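Local coordinates for succinate dehydrogenase subunit A (Mycolicibacterium smegmatis, PDB 7D6V), which probably oxidises succinate to fumarate at a bound FAD, as the flavoprotein subunit of a respiratory succinate dehydrogenase, at residues M243-Q247 and R561-T565; T483-L488 and L515-Y519; A553-R557 and N578-V582. One frame throughout, in Å; residues are numbered along the deposited sequence.

Contact 1 of 3, residues M243-Q247 and R561-T565; sequences MEFIQ and RGGHT
The carbonyl oxygen of Arg561 is approached from two sides: His564 N donates to Arg561 O at 3.2 Å, closing a type II' beta turn, while the ring of Phe245 meets the same oxygen with its edge, CE2 lying 3.1 Å from Arg561 O. A second backbone bond, from Arg561 N to His564 O, braces the turn. His564 presents the edge of its imidazole to the face of Phe245, an edge-to-face pair with planes at 80° and centroids 6.0 Å apart. A first torsion with CG anti to the backbone N (chi1 166°) swings this ring to Phe245 and Glu244; His564 CB itself lies 3.5 Å from Glu244 O. Methylene CG of Glu244 completes the cluster, offset toward the rim over one face of each ring. The imidazole is fixed from beyond the contact: NE2 bonds to Arg557 O, and ND1 weakly to Arg500, whose NH1 also donates to Glu244 O. The carbonyl oxygens of Gly563 and Ile246 come within 3.4 Å, two acceptors with no bond between them; the Ile246 side chain is about 11 Å from FAD. The join between the start of strand 246-253 and the Arg-Gly-Gly-His turn is characteristic of the succinate dehydrogenase and fumarate reductase flavoprotein fold.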
loop_
_atom_site.group_PDB
_atom_site.type_symbol
_atom_site.label_atom_id
_atom_site.label_comp_id
_atom_site.label_asym_id
_atom_site.label_seq_id
_atom_site.Cartn_x
_atom_site.Cartn_y
_atom_site.Cartn_z
ATOM N N MET A 243 -14.830 -27.509 2.201
ATOM C CA MET A 243 -13.380 -27.367 2.205
ATOM C C MET A 243 -12.738 -27.855 0.916
ATOM O O MET A 243 -11.561 -27.562 0.683
ATOM C CB MET A 243 -12.782 -28.109 3.399
ATOM C CG MET A 243 -12.964 -27.389 4.723
ATOM S SD MET A 243 -12.804 -25.599 4.588
ATOM C CE MET A 243 -11.032 -25.399 4.685
ATOM N N GLU A 244 -13.473 -28.579 0.076
ATOM C CA GLU A 244 -12.973 -29.026 -1.215
ATOM C C GLU A 244 -13.111 -27.970 -2.300
ATOM O O GLU A 244 -12.692 -28.213 -3.435
ATOM C CB GLU A 244 -13.703 -30.299 -1.650
ATOM C CG GLU A 244 -15.171 -30.096 -1.976
ATOM C CD GLU A 244 -16.071 -30.198 -0.759
ATOM O OE1 GLU A 244 -15.704 -29.676 0.311
ATOM O OE2 GLU A 244 -17.155 -30.803 -0.873
ATOM N N PHE A 245 -13.684 -26.816 -1.986
ATOM C CA PHE A 245 -13.942 -25.772 -2.971
ATOM C C PHE A 245 -12.904 -24.676 -2.785
ATOM O O PHE A 245 -13.028 -23.822 -1.905
ATOM C CB PHE A 245 -15.365 -25.249 -2.831
ATOM C CG PHE A 245 -16.398 -26.227 -3.286
ATOM C CD1 PHE A 245 -17.196 -26.883 -2.373
ATOM C CD2 PHE A 245 -16.555 -26.504 -4.628
ATOM C CE1 PHE A 245 -18.133 -27.792 -2.791
ATOM C CE2 PHE A 245 -17.495 -27.409 -5.051
ATOM C CZ PHE A 245 -18.285 -28.053 -4.134
ATOM N N ILE A 246 -11.877 -24.706 -3.626
ATOM C CA ILE A 246 -10.782 -23.749 -3.592
ATOM C C ILE A 246 -10.665 -23.132 -4.974
ATOM O O ILE A 246 -10.684 -23.847 -5.981
ATOM C CB ILE A 246 -9.460 -24.416 -3.172
ATOM C CG1 ILE A 246 -9.526 -24.846 -1.709
ATOM C CG2 ILE A 246 -8.290 -23.481 -3.402
ATOM C CD1 ILE A 246 -8.337 -25.642 -1.260
ATOM N N GLN A 247 -10.560 -21.810 -5.023
ATOM C CA GLN A 247 -10.377 -21.123 -6.291
ATOM C C GLN A 247 -8.922 -21.229 -6.724
ATOM O O GLN A 247 -8.010 -20.880 -5.967
ATOM C CB GLN A 247 -10.807 -19.665 -6.182
ATOM C CG GLN A 247 -10.978 -18.991 -7.526
ATOM C CD GLN A 247 -11.972 -17.859 -7.484
ATOM O OE1 GLN A 247 -13.180 -18.078 -7.432
ATOM N NE2 GLN A 247 -11.467 -16.635 -7.487
ATOM N N ARG A 561 -18.000 -29.329 -9.702
ATOM C CA ARG A 561 -18.841 -28.147 -9.545
ATOM C C ARG A 561 -17.958 -26.972 -9.168
ATOM O O ARG A 561 -17.303 -27.006 -8.124
ATOM C CB ARG A 561 -19.916 -28.380 -8.486
ATOM C CG ARG A 561 -20.995 -27.317 -8.448
ATOM C CD ARG A 561 -21.975 -27.564 -7.320
ATOM N NE ARG A 561 -22.604 -28.874 -7.415
ATOM C CZ ARG A 561 -23.761 -29.101 -8.020
ATOM N NH1 ARG A 561 -24.421 -28.104 -8.586
ATOM N NH2 ARG A 561 -24.260 -30.325 -8.061
ATOM N N GLY A 562 -17.943 -25.944 -10.003
ATOM C CA GLY A 562 -17.209 -24.734 -9.676
ATOM C C GLY A 562 -15.721 -24.989 -9.562
ATOM O O GLY A 562 -15.071 -25.465 -10.500
ATOM N N GLY A 563 -15.164 -24.671 -8.396
ATOM C CA GLY A 563 -13.736 -24.791 -8.177
ATOM C C GLY A 563 -13.232 -26.188 -7.898
ATOM O O GLY A 563 -12.017 -26.382 -7.812
ATOM N N HIS A 564 -14.123 -27.164 -7.747
ATOM C CA HIS A 564 -13.745 -28.546 -7.472
ATOM C C HIS A 564 -13.968 -29.366 -8.735
ATOM O O HIS A 564 -15.111 -29.591 -9.143
ATOM C CB HIS A 564 -14.544 -29.110 -6.301
ATOM C CG HIS A 564 -14.455 -30.598 -6.170
ATOM N ND1 HIS A 564 -13.298 -31.245 -5.799
ATOM C CD2 HIS A 564 -15.382 -31.566 -6.360
ATOM C CE1 HIS A 564 -13.514 -32.547 -5.766
ATOM N NE2 HIS A 564 -14.771 -32.767 -6.101
ATOM N N THR A 565 -12.878 -29.815 -9.347
ATOM C CA THR A 565 -12.927 -30.602 -10.569
ATOM C C THR A 565 -12.372 -31.989 -10.295
ATOM O O THR A 565 -11.259 -32.123 -9.781
ATOM C CB THR A 565 -12.132 -29.932 -11.691
ATOM O OG1 THR A 565 -12.391 -28.524 -11.686
ATOM C CG2 THR A 565 -12.527 -30.503 -13.036
#

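Contact 2 of 3, residues T483-L488 and L515-Y519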
loop_
_atom_site.group_PDB
_atom_site.type_symbol
_atom_site.label_atom_id
_atom_site.label_comp_id
_atom_site.label_asym_id
_atom_site.label_seq_id
_atom_site.Cartn_x
_atom_site.Cartn_y
_atom_site.Cartn_z
ATOM N N THR A 483 11.732 -27.441 5.990
ATOM C CA THR A 483 11.705 -28.619 5.131
ATOM C C THR A 483 10.329 -29.273 5.138
ATOM O O THR A 483 9.790 -29.632 4.081
ATOM C CB THR A 483 12.782 -29.607 5.583
ATOM O OG1 THR A 483 14.075 -29.058 5.310
ATOM C CG2 THR A 483 12.638 -30.936 4.864
ATOM N N LEU A 484 9.735 -29.422 6.324
ATOM C CA LEU A 484 8.404 -30.011 6.423
ATOM C C LEU A 484 7.372 -29.154 5.704
ATOM O O LEU A 484 6.487 -29.676 5.014
ATOM C CB LEU A 484 8.015 -30.183 7.891
ATOM C CG LEU A 484 8.543 -31.389 8.668
ATOM C CD1 LEU A 484 8.325 -31.180 10.155
ATOM C CD2 LEU A 484 7.889 -32.670 8.218
ATOM N N HIS A 485 7.464 -27.832 5.865
ATOM C CA HIS A 485 6.530 -26.936 5.198
ATOM C C HIS A 485 6.644 -27.049 3.684
ATOM O O HIS A 485 5.629 -27.089 2.978
ATOM C CB HIS A 485 6.772 -25.498 5.648
ATOM C CG HIS A 485 5.804 -24.515 5.072
ATOM N ND1 HIS A 485 6.140 -23.204 4.813
ATOM C CD2 HIS A 485 4.507 -24.649 4.709
ATOM C CE1 HIS A 485 5.094 -22.574 4.314
ATOM N NE2 HIS A 485 4.089 -23.428 4.241
ATOM N N ALA A 486 7.873 -27.100 3.167
ATOM C CA ALA A 486 8.067 -27.235 1.727
ATOM C C ALA A 486 7.518 -28.560 1.216
ATOM O O ALA A 486 6.907 -28.612 0.141
ATOM C CB ALA A 486 9.548 -27.099 1.383
ATOM N N GLU A 487 7.728 -29.644 1.965
ATOM C CA GLU A 487 7.198 -30.936 1.538
ATOM C C GLU A 487 5.675 -30.928 1.516
ATOM O O GLU A 487 5.057 -31.449 0.578
ATOM C CB GLU A 487 7.721 -32.047 2.445
ATOM C CG GLU A 487 9.220 -32.240 2.356
ATOM C CD GLU A 487 9.687 -33.504 3.038
ATOM O OE1 GLU A 487 8.828 -34.306 3.455
ATOM O OE2 GLU A 487 10.916 -33.698 3.155
ATOM N N LEU A 488 5.051 -30.330 2.535
ATOM C CA LEU A 488 3.597 -30.210 2.538
ATOM C C LEU A 488 3.109 -29.400 1.348
ATOM O O LEU A 488 2.123 -29.767 0.696
ATOM C CB LEU A 488 3.119 -29.570 3.839
ATOM C CG LEU A 488 1.648 -29.145 3.837
ATOM C CD1 LEU A 488 0.742 -30.354 3.929
ATOM C CD2 LEU A 488 1.356 -28.174 4.962
ATOM N N LEU A 515 3.644 -37.270 7.007
ATOM C CA LEU A 515 4.130 -35.927 7.281
ATOM C C LEU A 515 3.754 -35.485 8.690
ATOM O O LEU A 515 4.565 -34.878 9.399
ATOM C CB LEU A 515 3.564 -34.981 6.227
ATOM C CG LEU A 515 4.001 -33.532 6.110
ATOM C CD1 LEU A 515 5.466 -33.473 5.746
ATOM C CD2 LEU A 515 3.167 -32.883 5.041
ATOM N N LYS A 516 2.540 -35.815 9.134
ATOM C CA LYS A 516 2.147 -35.485 10.497
ATOM C C LYS A 516 2.807 -36.393 11.525
ATOM O O LYS A 516 2.929 -35.996 12.688
ATOM C CB LYS A 516 0.624 -35.539 10.645
ATOM C CG LYS A 516 0.039 -36.929 10.727
ATOM C CD LYS A 516 -1.454 -36.910 10.445
ATOM C CE LYS A 516 -2.241 -36.439 11.648
ATOM N NZ LYS A 516 -3.702 -36.654 11.459
ATOM N N ARG A 517 3.233 -37.595 11.132
ATOM C CA ARG A 517 4.073 -38.387 12.028
ATOM C C ARG A 517 5.455 -37.763 12.176
ATOM O O ARG A 517 6.021 -37.743 13.275
ATOM C CB ARG A 517 4.185 -39.821 11.521
ATOM C CG ARG A 517 5.006 -40.725 12.421
ATOM C CD ARG A 517 5.493 -41.953 11.681
ATOM N NE ARG A 517 6.227 -41.603 10.469
ATOM C CZ ARG A 517 7.514 -41.279 10.442
ATOM N NH1 ARG A 517 8.221 -41.258 11.562
ATOM N NH2 ARG A 517 8.096 -40.976 9.291
ATOM N N ARG A 518 6.015 -37.253 11.077
ATOM C CA ARG A 518 7.303 -36.569 11.144
ATOM C C ARG A 518 7.210 -35.260 11.916
ATOM O O ARG A 518 8.210 -34.805 12.480
ATOM C CB ARG A 518 7.837 -36.303 9.738
ATOM C CG ARG A 518 8.423 -37.514 9.046
ATOM C CD ARG A 518 8.788 -37.189 7.614
ATOM N NE ARG A 518 9.748 -36.093 7.533
ATOM C CZ ARG A 518 10.039 -35.436 6.416
ATOM N NH1 ARG A 518 9.444 -35.763 5.280
ATOM N NH2 ARG A 518 10.924 -34.451 6.436
ATOM N N TYR A 519 6.032 -34.633 11.932
ATOM C CA TYR A 519 5.860 -33.377 12.655
ATOM C C TYR A 519 6.099 -33.520 14.153
ATOM O O TYR A 519 6.420 -32.527 14.813
ATOM C CB TYR A 519 4.460 -32.817 12.411
ATOM C CG TYR A 519 4.202 -31.500 13.102
ATOM C CD1 TYR A 519 4.817 -30.336 12.672
ATOM C CD2 TYR A 519 3.344 -31.423 14.187
ATOM C CE1 TYR A 519 4.587 -29.136 13.301
ATOM C CE2 TYR A 519 3.106 -30.224 14.821
ATOM C CZ TYR A 519 3.729 -29.084 14.372
ATOM O OH TYR A 519 3.499 -27.885 15.003
#
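The guanidinium of Arg518 has Leu484 CD2 over one face, 3.7 Å above the plane and displaced toward the rim, and the carboxylate of Glu487 at its edge, where Thr483 CG2 also lies. The two charged groups form a salt bridge without lying flat together: their planes are 61° apart. Arg518 NH1 is modelled 2.4 Å from Glu487 OE1, a value too short to trust in detail, and the second link, from NH2 to OE2, is weak at 3.4 Å. Arg518 NH2 has another acidic partner in Glu479, so one arginine probably offsets two negative charges at the partly exposed margin.

Beneath this bridge the contact is apolar. Leu484 divides its methyls: CD2 meets Leu515 CD1 at 3.6 Å, whereas CD1 reaches the edge of the Tyr519 ring, 4.4 Å from that residue's CD1. In Leu515, chi1 (-172°) carries the whole fork toward helix 481-495, and chi2 (64°) splits the methyls between Leu484 and Leu488, with CD2 within 3.5 Å of Leu488 CB. Leu484 and Leu488, one helical turn apart, thus straddle the two methyls of Leu515. Helix 532-556 covers the interior side, with Leu544 on Leu515 and Ser547 on Leu488, and Tyr519 OH bonds to Ala537 O. Such packing of helices 481-495, 502-518 and 532-556 is characteristic of the helical bundle in flavoproteins of this family.

Contact 3 of 3, residues A553-R557 and N578-V582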
loop_
_atom_site.group_PDB
_atom_site.type_symbol
_atom_site.label_atom_id
_atom_site.label_comp_id
_atom_site.label_asym_id
_atom_site.label_seq_id
_atom_site.Cartn_x
_atom_site.Cartn_y
_atom_site.Cartn_z
ATOM N N ALA A 553 -12.399 -34.049 2.039
ATOM C CA ALA A 553 -13.577 -33.528 1.352
ATOM C C ALA A 553 -13.476 -33.735 -0.155
ATOM O O ALA A 553 -14.449 -34.151 -0.802
ATOM C CB ALA A 553 -13.764 -32.049 1.680
ATOM N N ALA A 554 -12.299 -33.463 -0.730
ATOM C CA ALA A 554 -12.118 -33.635 -2.167
ATOM C C ALA A 554 -12.247 -35.091 -2.580
ATOM O O ALA A 554 -12.739 -35.383 -3.674
ATOM C CB ALA A 554 -10.760 -33.082 -2.595
ATOM N N LEU A 555 -11.809 -36.018 -1.728
ATOM C CA LEU A 555 -11.997 -37.430 -2.037
ATOM C C LEU A 555 -13.464 -37.823 -1.952
ATOM O O LEU A 555 -13.937 -38.650 -2.738
ATOM C CB LEU A 555 -11.164 -38.295 -1.095
ATOM C CG LEU A 555 -11.206 -39.794 -1.394
ATOM C CD1 LEU A 555 -10.380 -40.115 -2.627
ATOM C CD2 LEU A 555 -10.732 -40.597 -0.203
ATOM N N GLN A 556 -14.199 -37.247 -1.001
ATOM C CA GLN A 556 -15.572 -37.685 -0.790
ATOM C C GLN A 556 -16.541 -37.128 -1.826
ATOM O O GLN A 556 -17.508 -37.812 -2.178
ATOM C CB GLN A 556 -16.035 -37.306 0.614
ATOM C CG GLN A 556 -17.208 -38.132 1.097
ATOM C CD GLN A 556 -17.167 -38.379 2.584
ATOM O OE1 GLN A 556 -16.098 -38.399 3.191
ATOM N NE2 GLN A 556 -18.335 -38.567 3.183
ATOM N N ARG A 557 -16.324 -35.911 -2.324
ATOM C CA ARG A 557 -17.259 -35.333 -3.292
ATOM C C ARG A 557 -16.956 -35.879 -4.682
ATOM O O ARG A 557 -16.003 -35.457 -5.337
ATOM C CB ARG A 557 -17.193 -33.810 -3.279
ATOM C CG ARG A 557 -18.161 -33.169 -4.263
ATOM C CD ARG A 557 -18.336 -31.685 -4.028
ATOM N NE ARG A 557 -19.089 -31.410 -2.811
ATOM C CZ ARG A 557 -20.387 -31.129 -2.783
ATOM N NH1 ARG A 557 -21.085 -31.089 -3.907
ATOM N NH2 ARG A 557 -20.989 -30.891 -1.628
ATOM N N ASN A 578 -27.855 -30.323 -2.581
ATOM C CA ASN A 578 -28.275 -30.230 -1.187
ATOM C C ASN A 578 -27.454 -31.158 -0.295
ATOM O O ASN A 578 -27.984 -31.973 0.456
ATOM C CB ASN A 578 -29.770 -30.509 -1.083
ATOM C CG ASN A 578 -30.152 -31.870 -1.630
ATOM O OD1 ASN A 578 -29.296 -32.655 -2.036
ATOM N ND2 ASN A 578 -31.448 -32.156 -1.639
ATOM N N THR A 579 -26.132 -31.032 -0.387
ATOM C CA THR A 579 -25.202 -31.766 0.462
ATOM C C THR A 579 -23.991 -30.884 0.717
ATOM O O THR A 579 -23.400 -30.358 -0.229
ATOM C CB THR A 579 -24.772 -33.088 -0.183
ATOM O OG1 THR A 579 -25.930 -33.812 -0.613
ATOM C CG2 THR A 579 -24.005 -33.937 0.812
ATOM N N LEU A 580 -23.627 -30.721 1.989
ATOM C CA LEU A 580 -22.542 -29.826 2.373
ATOM C C LEU A 580 -21.253 -30.531 2.749
ATOM O O LEU A 580 -20.183 -29.939 2.592
ATOM C CB LEU A 580 -22.966 -28.932 3.543
ATOM C CG LEU A 580 -23.980 -27.850 3.196
ATOM C CD1 LEU A 580 -24.414 -27.112 4.446
ATOM C CD2 LEU A 580 -23.391 -26.894 2.176
ATOM N N LEU A 581 -21.320 -31.770 3.236
ATOM C CA LEU A 581 -20.130 -32.587 3.469
ATOM C C LEU A 581 -19.218 -31.932 4.519
ATOM O O LEU A 581 -18.142 -31.408 4.233
ATOM C CB LEU A 581 -19.428 -32.834 2.126
ATOM C CG LEU A 581 -18.200 -33.711 1.982
ATOM C CD1 LEU A 581 -18.603 -35.107 2.382
ATOM C CD2 LEU A 581 -17.715 -33.690 0.553
ATOM N N VAL A 582 -19.725 -31.947 5.758
ATOM C CA VAL A 582 -19.177 -31.205 6.893
ATOM C C VAL A 582 -18.032 -31.968 7.555
ATOM O O VAL A 582 -18.112 -33.182 7.759
ATOM C CB VAL A 582 -20.303 -30.927 7.905
ATOM C CG1 VAL A 582 -19.765 -30.243 9.126
ATOM C CG2 VAL A 582 -21.395 -30.104 7.269
#
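Arg557 follows the end of helix 532-556; its CB packs 3.9 Å from Leu581 CD2, and the chain beyond CB leads on to the 578-582 loop. It is extended at first (chi1 -179°) and then bends about CG-CD (chi3 -71°), a turn that brings the guanidinium to that loop. At the head, NE pairs with the carboxylate of Glu244. NH1 is taken up by Glu559 and by the carbonyl of Trp576, and NH2 reaches across to Thr579 O at 2.8 Å. This last bond bends at the hydrogen (138°). Thr579 O lies practically in the guanidinium plane, but the donor stands well above the carbonyl plane, so the bond does not use a lone pair directly. All three nitrogens of the head are therefore engaged, which fixes the rotation of the group, and the two carboxylates beside it probably stabilise its positive charge in a largely buried setting.

Leu581 is the apolar counterpart and points toward the last turn of the helix. Its CD2 reaches Ala553 O at 3.6 Å, on a carbonyl that also accepts Arg557 N in the final helical turn, and touches the CB of Ala553 more loosely. The other branch, CD1, lies along Gln556 from CB to the amide, 3.6 Å from Gln556 CG, with CD and NE2 as near. That NE2 makes a weak bond to Thr596 O.

Helix 532-556 thus ends against an irregular segment that is bound in turn to a later part of the same chain: Leu580 and Val582 make backbone bonds to Pro599 and Val597. The side chains of Leu580 and Val582 also touch Glu395 of strand 383-395, while Leu555 turns to helix 502-518, placing the helix end between that helix and a segment tied to strands 383-395 and 594-597.

From the N terminus, the chain first enters these contacts at 243-247, opening a loop of 313 residues that contact 1 closes at 561-565, joining the FAD-binding part of the chain to its C-terminal part. Contact 2 is nested inside it, linking two successive helices through segments with 26 residues between them. Contact 3 opens at 553-557, before contact 1 has closed, and ends at 578-582 beyond it, so these two cross; contacts 2 and 3 follow in series. Contacts 1 and 3 touch, with centres about 10 Å apart. Contact 2 stands away, its centre about 24 Å from that of contact 1, yet helix 532-556 packs on it and ends in contact 3.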